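Long-range contacts in thioredoxin-like protein (Klebsiella pneumoniae subsp. pneumoniae MGH 78578, PDB 3TY1), which is of unknown function but probably binds carbohydrate, having a supersandwich fold related to that of the galactose mutarotase family: residues A[5-10]-A[147-152]; A[65-70]-A[91-96]; A[77-82]-A[215-220]; A[265-270]-A[290-295]. All blocks are in the same frame, centred on the assembly; numbering follows the deposited sequence.

Interaction 1: A[5-10]-A[147-152]; sequences WVLTNA and VEVEVA
V147 O accepts two amides of the opposite strand, L7 N at 2.8 Å and T8 N at 3.2 Å. The T8 amide comes in the carbonyl plane on a lone pair, whereas the L7 amide is tilted out of it. V147 N returns a bond to T8 O (3.0 Å), and its CG1 leans on L7. At E148, a non-hydrogen-bonded pair with V6, the two side chains run alongside each other, with V6 CG2 close to the glutamate stem; the carboxylate goes on to a salt bridge with R162. E148 CA also sends a C-H toward W5 O (3.3 Å). V149 and W5 form a hydrogen-bonded pair, W5 N reaching V149 O at 2.7 Å and V149 N returning to W5 O. V149 CG2 packs on L7 CD2 at 3.7 Å. With CG of W5 beside its own backbone N (chi1 -66°), V149 O lies at the edge of the indole, in the ring plane, beside CE3, and W5 CZ3 extends to V151 CG2 (3.9 Å). L7 and T8, both facing V147, make a classic beta bulge within the antiparallel pairing of strands 2-9 and 146-152, near one end of the large sheet of the supersandwich.

Interaction 2: A[65-70]-A[91-96]; sequences PTRGMN and VNPAFI
R67 is a buried arginine whose side chain bends back at chi3 (57°) to give NH1 to a main-chain carbonyl, V91 O, at 2.9 Å. The N-H points at the oxygen with an angle of 154°, but the oxygen sits slightly out of the guanidinium plane and the nitrogen is tilted from the carbonyl plane. R67 CD lies 3.3 Å from V91 O, and I96 CD1 comes to 3.9 Å from R67 NH1, the two side chains crossing at about a right angle. NH1 also bonds to N141 OD1, and E112 makes a salt bridge with NH2, which fixes the rotation of the group. R67 opens a type I' turn ending at N70, the tight connection between strands 60-64 and 70-76 of the six-stranded sheet. Facing it, N92 forms an Asx turn, its OD1 accepting from A94 N (3.0 Å) at the start of a short 3-10 segment. Between these two turns T66 CG2 presses on P93 CD at 3.5 Å, closer than usual for two carbons; P93 CG, next to CD in the ring, approaches T66 O. T66 OG1 accepts a hydrogen bond from K49 N, leaving the methyl for the proline. N92 packs on F95 of the second subunit and F95 on N92 of the third, while A94 meets both.

Interaction 3: A[77-82]-A[215-220]; sequences FGSRMG and GTPILE
R80 holds T216 by a single carbonyl oxygen: NE and NH2 both donate to T216 O, at 2.8 and 3.0 Å, a side-on grip in which the oxygen lies close to the guanidinium plane. The torsions explain the reach. CG sits between the backbone N and the carbonyl carbon (chi1 72°), a crowded position, and from there the chain runs extended to NE, carrying the guanidinium along the loop so that it lies beside T216 with both side chains pointing the same way. R80 CG passes P217 CD at 3.8 Å on the way. G82 O lies over one face of the guanidinium, 3.2 Å above the plane and toward the rim, while NH1 forms a salt bridge with D84. The strand 79-81 is the outermost strand of the six-stranded sheet, and the loop it meets leaves the long strand 204-214 of the neighbouring mixed sheet; a cis peptide before P217 shapes that loop. S79, with OG anti to its main-chain N (chi1 -175°), rests against P217 CG (3.6 Å) and I218 CG1. The isoleucine stretches out so that its CD1 reaches R80 O at 3.5 Å. G215 N bonds to G82 O at 2.7 Å, and a water accepting from G82 N bridges the segments, lying 2.8 Å from R80 O and also near G215 O.

Interaction 4: A[265-270]-A[290-295]; sequences PLADEN and FDTRQL. With SO4 (sulfate ion), chain K.
The F290 ring is met obliquely by P265, whose CG comes to 4.4 Å from CZ. A second flat group, the R293 guanidinium, has sulfate O1 over one face, 3.6 Å above its plane and toward the rim, while the D291 carboxylate lies at its edge and N270 O approaches it obliquely. At that edge the pairing is side-on, one bond to each oxygen: NE reaches D291 OD1 at 3.0 Å and NH2 reaches D291 OD2 at 2.8 Å, both on syn lone pairs. The anti lone pair of OD1 is used by R293 N, closing an Asx turn, so that the carboxylate is held edge to edge with the guanidinium, its oxygens near that plane. The chain of R293 bends at chi3 (-63°) to bring this about. Q294 NE2 adds a bond to sulfate O4 (3.0 Å); the ion probably came from the crystallisation liquor. On the other segment D268 forms a second Asx turn with N270 N. The facing surfaces are small and mostly apolar: T292 CG2 slides past P265 CG at 4.0 Å, and T292 OG1 meets the methyl CB of A267 at 3.4 Å, its polar partner being H271 O. Q272 NE2 bonds both N270 O and D291 OD2. The chemistry implies that 265-270 and 290-295 are tied by polar bonds through neighbouring residues, and touch directly by van der Waals packing.

Overall arrangement
Interactions 1 and 2 are buried and adjoin, V147 CG2 packing on M69 SE at 4.0 Å and on the ring of P65; both reach the second subunit, and interaction 2 the third as well. Interactions 3 and 4 are partly buried, and no other chain touches them. Interactions 1 and 4 both reach the ten-stranded sheet, interaction 4 through 290-291 alone, while 2 and 3 each have one segment at the six-stranded sheet, at a turn and at its edge strand. The chemistry follows the place: backbone pairing with valines and leucine in the first, arginine to main-chain carbonyl in the second and third, and apolar packing beside a salt-bridged Asx turn in the fourth.

Interaction 1: A[5-10]-A[147-152]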
loop_
_atom_site.group_PDB
_atom_site.type_symbol
_atom_site.label_atom_id
_atom_site.label_comp_id
_atom_site.label_asym_id
_atom_site.label_seq_id
_atom_site.Cartn_x
_atom_site.Cartn_y
_atom_site.Cartn_z
ATOM N N TRP A 5 26.599 -0.355 -16.183
ATOM C CA TRP A 5 25.692 -1.493 -15.958
ATOM C C TRP A 5 24.295 -0.966 -15.662
ATOM O O TRP A 5 24.130 -0.062 -14.843
ATOM C CB TRP A 5 26.153 -2.342 -14.775
ATOM C CG TRP A 5 27.442 -3.031 -14.984
ATOM C CD1 TRP A 5 27.608 -4.323 -15.367
ATOM C CD2 TRP A 5 28.758 -2.486 -14.821
ATOM N NE1 TRP A 5 28.933 -4.630 -15.450
ATOM C CE2 TRP A 5 29.672 -3.527 -15.112
ATOM C CE3 TRP A 5 29.256 -1.237 -14.446
ATOM C CZ2 TRP A 5 31.053 -3.344 -15.065
ATOM C CZ3 TRP A 5 30.601 -1.057 -14.390
ATOM C CH2 TRP A 5 31.502 -2.108 -14.704
ATOM N N VAL A 6 23.278 -1.553 -16.292
ATOM C CA VAL A 6 21.900 -1.120 -16.112
ATOM C C VAL A 6 21.285 -2.118 -15.145
ATOM O O VAL A 6 21.045 -3.266 -15.480
ATOM C CB VAL A 6 21.084 -1.062 -17.447
ATOM C CG1 VAL A 6 19.613 -0.672 -17.132
ATOM C CG2 VAL A 6 21.728 -0.077 -18.459
ATOM N N LEU A 7 21.065 -1.687 -13.921
ATOM C CA LEU A 7 20.565 -2.574 -12.874
ATOM C C LEU A 7 19.052 -2.698 -12.915
ATOM O O LEU A 7 18.517 -3.711 -12.471
ATOM C CB LEU A 7 20.963 -2.044 -11.487
ATOM C CG LEU A 7 22.336 -2.368 -10.922
ATOM C CD1 LEU A 7 23.406 -2.227 -11.906
ATOM C CD2 LEU A 7 22.598 -1.579 -9.623
ATOM N N THR A 8 18.381 -1.620 -13.327
ATOM C CA THR A 8 16.925 -1.525 -13.337
ATOM C C THR A 8 16.504 -0.678 -14.516
ATOM O O THR A 8 17.080 0.369 -14.789
ATOM C CB THR A 8 16.375 -0.898 -12.055
ATOM O OG1 THR A 8 16.859 -1.627 -10.911
ATOM C CG2 THR A 8 14.881 -0.885 -12.037
ATOM N N ASN A 9 15.525 -1.168 -15.250
ATOM C CA ASN A 9 14.977 -0.406 -16.382
ATOM C C ASN A 9 13.521 -0.806 -16.605
ATOM O O ASN A 9 13.219 -1.773 -17.286
ATOM C CB ASN A 9 15.831 -0.554 -17.638
ATOM C CG ASN A 9 15.382 0.402 -18.760
ATOM O OD1 ASN A 9 14.304 0.967 -18.705
ATOM N ND2 ASN A 9 16.220 0.589 -19.742
ATOM N N ALA A 10 12.627 -0.007 -16.037
ATOM C CA ALA A 10 11.205 -0.314 -16.080
ATOM C C ALA A 10 10.684 -0.291 -17.496
ATOM O O ALA A 10 9.783 -1.076 -17.836
ATOM C CB ALA A 10 10.410 0.640 -15.158
ATOM N N VAL A 147 17.978 2.525 -12.956
ATOM C CA VAL A 147 19.142 2.572 -12.097
ATOM C C VAL A 147 20.331 2.084 -12.922
ATOM O O VAL A 147 20.267 0.977 -13.496
ATOM C CB VAL A 147 18.972 1.728 -10.824
ATOM C CG1 VAL A 147 20.231 1.755 -9.993
ATOM C CG2 VAL A 147 17.786 2.208 -9.969
ATOM N N GLU A 148 21.381 2.920 -12.995
ATOM C CA GLU A 148 22.636 2.611 -13.703
ATOM C C GLU A 148 23.832 2.881 -12.817
ATOM O O GLU A 148 23.830 3.851 -12.046
ATOM C CB GLU A 148 22.817 3.479 -14.950
ATOM C CG GLU A 148 21.756 3.254 -15.999
ATOM C CD GLU A 148 21.862 4.189 -17.229
ATOM O OE1 GLU A 148 22.517 5.243 -17.165
ATOM O OE2 GLU A 148 21.259 3.853 -18.267
ATOM N N VAL A 149 24.841 2.028 -12.962
ATOM C CA VAL A 149 26.118 2.163 -12.286
ATOM C C VAL A 149 27.188 2.326 -13.375
ATOM O O VAL A 149 27.258 1.533 -14.325
ATOM C CB VAL A 149 26.434 0.916 -11.423
ATOM C CG1 VAL A 149 27.867 0.996 -10.879
ATOM C CG2 VAL A 149 25.409 0.780 -10.310
ATOM N N GLU A 150 28.040 3.322 -13.210
ATOM C CA GLU A 150 29.086 3.624 -14.195
ATOM C C GLU A 150 30.423 3.680 -13.466
ATOM O O GLU A 150 30.512 4.238 -12.366
ATOM C CB GLU A 150 28.773 4.958 -14.882
ATOM C CG GLU A 150 29.855 5.537 -15.813
ATOM C CD GLU A 150 29.583 7.007 -16.200
ATOM O OE1 GLU A 150 28.431 7.331 -16.576
ATOM O OE2 GLU A 150 30.522 7.837 -16.091
ATOM N N VAL A 151 31.448 3.112 -14.082
ATOM C CA VAL A 151 32.815 3.158 -13.547
ATOM C C VAL A 151 33.732 3.565 -14.687
ATOM O O VAL A 151 33.713 2.948 -15.754
ATOM C CB VAL A 151 33.256 1.811 -12.951
ATOM C CG1 VAL A 151 34.711 1.923 -12.353
ATOM C CG2 VAL A 151 32.250 1.372 -11.854
ATOM N N ALA A 152 34.477 4.642 -14.483
ATOM C CA ALA A 152 35.452 5.106 -15.470
ATOM C C ALA A 152 36.472 4.012 -15.762
ATOM O O ALA A 152 36.844 3.232 -14.869
ATOM C CB ALA A 152 36.167 6.369 -14.983
#

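Interaction 2: A[65-70]-A[91-96]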
loop_
_atom_site.group_PDB
_atom_site.type_symbol
_atom_site.label_atom_id
_atom_site.label_comp_id
_atom_site.label_asym_id
_atom_site.label_seq_id
_atom_site.Cartn_x
_atom_site.Cartn_y
_atom_site.Cartn_z
ATOM N N PRO A 65 17.592 2.153 -3.819
ATOM C CA PRO A 65 16.800 2.419 -5.012
ATOM C C PRO A 65 15.293 2.301 -4.811
ATOM O O PRO A 65 14.517 2.918 -5.535
ATOM C CB PRO A 65 17.284 1.343 -5.974
ATOM C CG PRO A 65 18.714 1.095 -5.518
ATOM C CD PRO A 65 18.605 1.107 -4.081
ATOM N N THR A 66 14.864 1.476 -3.865
ATOM C CA THR A 66 13.458 1.345 -3.542
ATOM C C THR A 66 12.906 2.623 -2.918
ATOM O O THR A 66 11.722 2.933 -3.086
ATOM C CB THR A 66 13.293 0.173 -2.573
ATOM O OG1 THR A 66 13.855 -0.974 -3.199
ATOM C CG2 THR A 66 11.815 -0.105 -2.238
ATOM N N ARG A 67 13.761 3.323 -2.149
ATOM C CA ARG A 67 13.389 4.544 -1.430
ATOM C C ARG A 67 14.026 5.783 -2.079
ATOM O O ARG A 67 14.850 6.462 -1.473
ATOM C CB ARG A 67 13.782 4.389 0.050
ATOM C CG ARG A 67 13.039 3.200 0.763
ATOM C CD ARG A 67 13.342 3.105 2.245
ATOM N NE ARG A 67 12.998 4.363 2.899
ATOM C CZ ARG A 67 11.776 4.828 3.130
ATOM N NH1 ARG A 67 10.676 4.101 2.841
ATOM N NH2 ARG A 67 11.659 6.059 3.653
ATOM N N GLY A 68 13.724 5.968 -3.372
ATOM C CA GLY A 68 14.053 7.185 -4.152
ATOM C C GLY A 68 15.524 7.526 -4.287
ATOM O O GLY A 68 15.863 8.660 -4.538
HETATM N N MSE A 69 16.380 6.522 -4.120
HETATM C CA MSE A 69 17.836 6.716 -4.088
HETATM C C MSE A 69 18.310 7.540 -2.885
HETATM O O MSE A 69 19.421 8.108 -2.897
HETATM C CB MSE A 69 18.366 7.288 -5.405
HETATM C CG MSE A 69 17.868 6.646 -6.659
HETATM SE SE MSE A 69 18.484 4.898 -7.024
HETATM C CE MSE A 69 20.405 5.204 -7.390
ATOM N N ASN A 70 17.516 7.549 -1.820
ATOM C CA ASN A 70 17.938 8.151 -0.550
ATOM C C ASN A 70 19.253 7.505 -0.123
ATOM O O ASN A 70 19.480 6.290 -0.341
ATOM C CB ASN A 70 16.932 7.815 0.575
ATOM C CG ASN A 70 15.622 8.589 0.517
ATOM O OD1 ASN A 70 15.459 9.557 -0.249
ATOM N ND2 ASN A 70 14.636 8.127 1.354
ATOM N N VAL A 91 12.244 0.320 4.792
ATOM C CA VAL A 91 10.826 0.046 4.598
ATOM C C VAL A 91 10.444 0.167 3.133
ATOM O O VAL A 91 10.680 1.216 2.484
ATOM C CB VAL A 91 9.947 0.911 5.498
ATOM C CG1 VAL A 91 8.446 0.636 5.272
ATOM C CG2 VAL A 91 10.376 0.735 6.989
ATOM N N ASN A 92 9.868 -0.910 2.595
ATOM C CA ASN A 92 9.387 -0.902 1.215
ATOM C C ASN A 92 8.194 0.067 1.230
ATOM O O ASN A 92 7.286 -0.093 2.039
ATOM C CB ASN A 92 8.915 -2.278 0.814
ATOM C CG ASN A 92 8.521 -2.389 -0.658
ATOM O OD1 ASN A 92 7.832 -1.529 -1.204
ATOM N ND2 ASN A 92 8.871 -3.534 -1.269
ATOM N N PRO A 93 8.171 1.076 0.327
ATOM C CA PRO A 93 7.013 2.007 0.320
ATOM C C PRO A 93 5.615 1.357 0.202
ATOM O O PRO A 93 4.638 1.985 0.597
ATOM C CB PRO A 93 7.290 2.857 -0.906
ATOM C CG PRO A 93 8.773 2.929 -0.955
ATOM C CD PRO A 93 9.219 1.540 -0.602
ATOM N N ALA A 94 5.531 0.125 -0.320
ATOM C CA ALA A 94 4.264 -0.652 -0.329
ATOM C C ALA A 94 3.631 -0.834 1.048
ATOM O O ALA A 94 2.422 -1.055 1.168
ATOM C CB ALA A 94 4.483 -2.005 -0.987
ATOM N N PHE A 95 4.443 -0.754 2.103
ATOM C CA PHE A 95 3.976 -0.886 3.475
ATOM C C PHE A 95 3.853 0.446 4.213
ATOM O O PHE A 95 3.705 0.449 5.438
ATOM C CB PHE A 95 4.935 -1.790 4.274
ATOM C CG PHE A 95 4.969 -3.191 3.773
ATOM C CD1 PHE A 95 3.826 -4.000 3.847
ATOM C CD2 PHE A 95 6.110 -3.712 3.226
ATOM C CE1 PHE A 95 3.854 -5.325 3.394
ATOM C CE2 PHE A 95 6.123 -5.017 2.729
ATOM C CZ PHE A 95 4.999 -5.816 2.829
ATOM N N ILE A 96 3.946 1.572 3.507
ATOM C CA ILE A 96 3.781 2.878 4.173
ATOM C C ILE A 96 2.569 3.520 3.571
ATOM O O ILE A 96 2.446 3.514 2.345
ATOM C CB ILE A 96 4.999 3.811 3.933
ATOM C CG1 ILE A 96 6.240 3.237 4.630
ATOM C CG2 ILE A 96 4.691 5.280 4.411
ATOM C CD1 ILE A 96 7.329 4.207 4.831
#

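Interaction 3: A[77-82]-A[215-220]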
loop_
_atom_site.group_PDB
_atom_site.type_symbol
_atom_site.label_atom_id
_atom_site.label_comp_id
_atom_site.label_asym_id
_atom_site.label_seq_id
_atom_site.Cartn_x
_atom_site.Cartn_y
_atom_site.Cartn_z
ATOM N N PHE A 77 36.953 6.502 7.360
ATOM C CA PHE A 77 37.920 7.319 8.075
ATOM C C PHE A 77 37.658 7.425 9.589
ATOM O O PHE A 77 37.903 8.473 10.179
ATOM C CB PHE A 77 37.982 8.701 7.415
ATOM C CG PHE A 77 38.307 8.647 5.937
ATOM C CD1 PHE A 77 39.636 8.564 5.509
ATOM C CD2 PHE A 77 37.287 8.639 4.972
ATOM C CE1 PHE A 77 39.953 8.529 4.141
ATOM C CE2 PHE A 77 37.590 8.576 3.598
ATOM C CZ PHE A 77 38.940 8.523 3.185
ATOM N N GLY A 78 37.136 6.364 10.191
ATOM C CA GLY A 78 36.855 6.333 11.629
ATOM C C GLY A 78 35.604 7.095 12.048
ATOM O O GLY A 78 35.422 7.387 13.217
ATOM N N SER A 79 34.726 7.411 11.103
ATOM C CA SER A 79 33.537 8.202 11.407
ATOM C C SER A 79 32.405 7.770 10.472
ATOM O O SER A 79 32.497 6.741 9.767
ATOM C CB SER A 79 33.876 9.707 11.277
ATOM O OG SER A 79 32.802 10.570 11.662
ATOM N N ARG A 80 31.334 8.544 10.478
ATOM C CA ARG A 80 30.196 8.273 9.605
ATOM C C ARG A 80 29.318 9.470 9.472
ATOM O O ARG A 80 29.330 10.342 10.335
ATOM C CB ARG A 80 29.316 7.140 10.147
ATOM C CG ARG A 80 28.502 7.490 11.357
ATOM C CD ARG A 80 27.340 6.523 11.639
ATOM N NE ARG A 80 26.610 7.103 12.777
ATOM C CZ ARG A 80 25.512 6.604 13.354
ATOM N NH1 ARG A 80 24.924 5.505 12.904
ATOM N NH2 ARG A 80 24.987 7.246 14.390
HETATM N N MSE A 81 28.532 9.476 8.394
HETATM C CA MSE A 81 27.437 10.396 8.231
HETATM C C MSE A 81 26.198 9.516 8.366
HETATM O O MSE A 81 25.976 8.580 7.579
HETATM C CB MSE A 81 27.435 11.079 6.854
HETATM C CG MSE A 81 28.712 11.844 6.484
HETATM SE SE MSE A 81 28.397 12.712 4.740
HETATM C CE MSE A 81 30.220 13.176 4.522
ATOM N N GLY A 82 25.396 9.795 9.371
ATOM C CA GLY A 82 24.174 9.034 9.587
ATOM C C GLY A 82 23.778 9.105 11.025
ATOM O O GLY A 82 24.463 9.769 11.867
ATOM N N GLY A 215 24.436 12.191 13.103
ATOM C CA GLY A 215 24.355 11.859 14.529
ATOM C C GLY A 215 25.763 11.604 15.022
ATOM O O GLY A 215 26.761 12.168 14.473
ATOM N N THR A 216 25.876 10.763 16.045
ATOM C CA THR A 216 27.194 10.394 16.566
ATOM C C THR A 216 27.999 9.666 15.463
ATOM O O THR A 216 27.403 9.020 14.611
ATOM C CB THR A 216 27.094 9.502 17.838
ATOM O OG1 THR A 216 26.410 8.293 17.513
ATOM C CG2 THR A 216 26.339 10.214 18.944
ATOM N N PRO A 217 29.341 9.743 15.482
ATOM C CA PRO A 217 30.258 10.393 16.423
ATOM C C PRO A 217 30.535 11.861 16.178
ATOM O O PRO A 217 31.354 12.440 16.895
ATOM C CB PRO A 217 31.561 9.628 16.211
ATOM C CG PRO A 217 31.511 9.225 14.750
ATOM C CD PRO A 217 30.074 9.051 14.390
ATOM N N ILE A 218 29.926 12.461 15.157
ATOM C CA ILE A 218 30.123 13.899 14.889
ATOM C C ILE A 218 29.342 14.725 15.888
ATOM O O ILE A 218 29.891 15.610 16.535
ATOM C CB ILE A 218 29.733 14.288 13.470
ATOM C CG1 ILE A 218 30.573 13.490 12.451
ATOM C CG2 ILE A 218 29.957 15.768 13.275
ATOM C CD1 ILE A 218 30.167 13.695 10.988
ATOM N N LEU A 219 28.056 14.418 16.026
ATOM C CA LEU A 219 27.172 15.129 16.944
ATOM C C LEU A 219 27.455 14.630 18.347
ATOM O O LEU A 219 27.625 13.437 18.563
ATOM C CB LEU A 219 25.690 14.928 16.590
ATOM C CG LEU A 219 24.687 15.770 17.347
ATOM C CD1 LEU A 219 24.867 17.249 17.047
ATOM C CD2 LEU A 219 23.258 15.307 16.958
ATOM N N GLU A 220 27.566 15.582 19.259
ATOM C CA GLU A 220 27.828 15.377 20.675
ATOM C C GLU A 220 27.662 16.735 21.353
ATOM O O GLU A 220 27.520 17.761 20.681
ATOM C CB GLU A 220 29.252 14.863 20.906
ATOM C CG GLU A 220 30.371 15.793 20.369
ATOM C CD GLU A 220 31.765 15.233 20.531
ATOM O OE1 GLU A 220 31.903 14.056 20.893
ATOM O OE2 GLU A 220 32.734 15.990 20.289
HETATM O O HOH W 1 27.018 11.571 11.423
#

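Interaction 4: A[265-270]-A[290-295]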
loop_
_atom_site.group_PDB
_atom_site.type_symbol
_atom_site.label_atom_id
_atom_site.label_comp_id
_atom_site.label_asym_id
_atom_site.label_seq_id
_atom_site.Cartn_x
_atom_site.Cartn_y
_atom_site.Cartn_z
ATOM N N PRO A 265 21.394 31.912 3.907
ATOM C CA PRO A 265 22.863 31.789 3.809
ATOM C C PRO A 265 23.540 32.857 2.944
ATOM O O PRO A 265 22.894 33.435 2.103
ATOM C CB PRO A 265 23.044 30.431 3.142
ATOM C CG PRO A 265 21.842 30.296 2.302
ATOM C CD PRO A 265 20.730 30.869 3.117
ATOM N N LEU A 266 24.824 33.112 3.203
ATOM C CA LEU A 266 25.683 33.945 2.333
ATOM C C LEU A 266 26.424 32.991 1.397
ATOM O O LEU A 266 26.583 31.804 1.705
ATOM C CB LEU A 266 26.678 34.730 3.164
ATOM C CG LEU A 266 26.065 35.819 4.035
ATOM C CD1 LEU A 266 27.076 36.232 5.095
ATOM C CD2 LEU A 266 25.600 37.003 3.151
ATOM N N ALA A 267 26.831 33.487 0.244
ATOM C CA ALA A 267 27.523 32.668 -0.775
ATOM C C ALA A 267 28.773 33.387 -1.255
ATOM O O ALA A 267 28.847 34.581 -1.136
ATOM C CB ALA A 267 26.600 32.428 -1.967
ATOM N N ASP A 268 29.744 32.656 -1.814
ATOM C CA ASP A 268 30.912 33.279 -2.453
ATOM C C ASP A 268 30.450 33.854 -3.811
ATOM O O ASP A 268 29.276 33.744 -4.171
ATOM C CB ASP A 268 32.095 32.266 -2.558
ATOM C CG ASP A 268 31.857 31.109 -3.560
ATOM O OD1 ASP A 268 30.915 31.118 -4.384
ATOM O OD2 ASP A 268 32.675 30.167 -3.539
ATOM N N GLU A 269 31.370 34.410 -4.589
ATOM C CA GLU A 269 31.025 35.057 -5.868
ATOM C C GLU A 269 30.559 34.091 -6.963
ATOM O O GLU A 269 30.034 34.526 -7.976
ATOM C CB GLU A 269 32.199 35.908 -6.401
ATOM C CG GLU A 269 33.396 35.110 -7.000
ATOM C CD GLU A 269 34.615 35.089 -6.102
ATOM O OE1 GLU A 269 34.528 34.435 -5.030
ATOM O OE2 GLU A 269 35.639 35.742 -6.480
ATOM N N ASN A 270 30.796 32.793 -6.779
ATOM C CA ASN A 270 30.303 31.765 -7.692
ATOM C C ASN A 270 29.017 31.111 -7.149
ATOM O O ASN A 270 28.611 30.065 -7.635
ATOM C CB ASN A 270 31.394 30.716 -7.906
ATOM C CG ASN A 270 32.684 31.331 -8.409
ATOM O OD1 ASN A 270 33.751 31.057 -7.871
ATOM N ND2 ASN A 270 32.585 32.211 -9.398
ATOM N N PHE A 290 26.697 23.714 -1.356
ATOM C CA PHE A 290 25.539 23.839 -2.247
ATOM C C PHE A 290 25.534 25.193 -2.916
ATOM O O PHE A 290 26.282 26.089 -2.524
ATOM C CB PHE A 290 24.196 23.501 -1.550
ATOM C CG PHE A 290 23.806 24.412 -0.429
ATOM C CD1 PHE A 290 24.321 24.224 0.837
ATOM C CD2 PHE A 290 22.907 25.462 -0.639
ATOM C CE1 PHE A 290 23.979 25.079 1.892
ATOM C CE2 PHE A 290 22.529 26.295 0.420
ATOM C CZ PHE A 290 23.060 26.089 1.684
ATOM N N ASP A 291 24.743 25.286 -3.971
ATOM C CA ASP A 291 24.630 26.445 -4.839
ATOM C C ASP A 291 23.362 27.219 -4.456
ATOM O O ASP A 291 22.236 26.703 -4.628
ATOM C CB ASP A 291 24.550 25.935 -6.285
ATOM C CG ASP A 291 24.648 27.039 -7.331
ATOM O OD1 ASP A 291 23.888 28.047 -7.278
ATOM O OD2 ASP A 291 25.517 26.910 -8.224
ATOM N N THR A 292 23.525 28.463 -3.985
ATOM C CA THR A 292 22.378 29.254 -3.518
ATOM C C THR A 292 21.419 29.756 -4.622
ATOM O O THR A 292 20.352 30.269 -4.313
ATOM C CB THR A 292 22.804 30.436 -2.623
ATOM O OG1 THR A 292 23.691 31.259 -3.358
ATOM C CG2 THR A 292 23.508 29.937 -1.335
ATOM N N ARG A 293 21.771 29.587 -5.890
ATOM C CA ARG A 293 20.808 29.806 -6.985
ATOM C C ARG A 293 19.830 28.654 -7.145
ATOM O O ARG A 293 18.728 28.838 -7.638
ATOM C CB ARG A 293 21.524 29.976 -8.313
ATOM C CG ARG A 293 22.398 31.206 -8.376
ATOM C CD ARG A 293 23.296 31.161 -9.591
ATOM N NE ARG A 293 24.212 30.027 -9.526
ATOM C CZ ARG A 293 25.090 29.712 -10.484
ATOM N NH1 ARG A 293 25.207 30.454 -11.582
ATOM N NH2 ARG A 293 25.875 28.661 -10.334
ATOM N N GLN A 294 20.257 27.453 -6.746
ATOM C CA GLN A 294 19.463 26.250 -6.837
ATOM C C GLN A 294 18.708 25.987 -5.532
ATOM O O GLN A 294 17.555 25.584 -5.561
ATOM C CB GLN A 294 20.393 25.044 -7.103
ATOM C CG GLN A 294 21.283 25.186 -8.363
ATOM C CD GLN A 294 22.308 24.054 -8.521
ATOM O OE1 GLN A 294 22.626 23.329 -7.577
ATOM N NE2 GLN A 294 22.819 23.903 -9.727
ATOM N N LEU A 295 19.388 26.205 -4.409
ATOM C CA LEU A 295 18.870 25.927 -3.072
ATOM C C LEU A 295 19.109 27.213 -2.241
ATOM O O LEU A 295 20.083 27.326 -1.500
ATOM C CB LEU A 295 19.544 24.667 -2.493
ATOM C CG LEU A 295 19.328 23.357 -3.238
ATOM C CD1 LEU A 295 20.268 22.254 -2.684
ATOM C CD2 LEU A 295 17.823 22.863 -3.200
HETATM S S SO4 K . 22.228 26.686 -12.352
HETATM O O1 SO4 K . 22.043 27.590 -11.200
HETATM O O2 SO4 K . 21.503 27.234 -13.517
HETATM O O3 SO4 K . 23.670 26.585 -12.683
HETATM O O4 SO4 K . 21.683 25.333 -12.086
#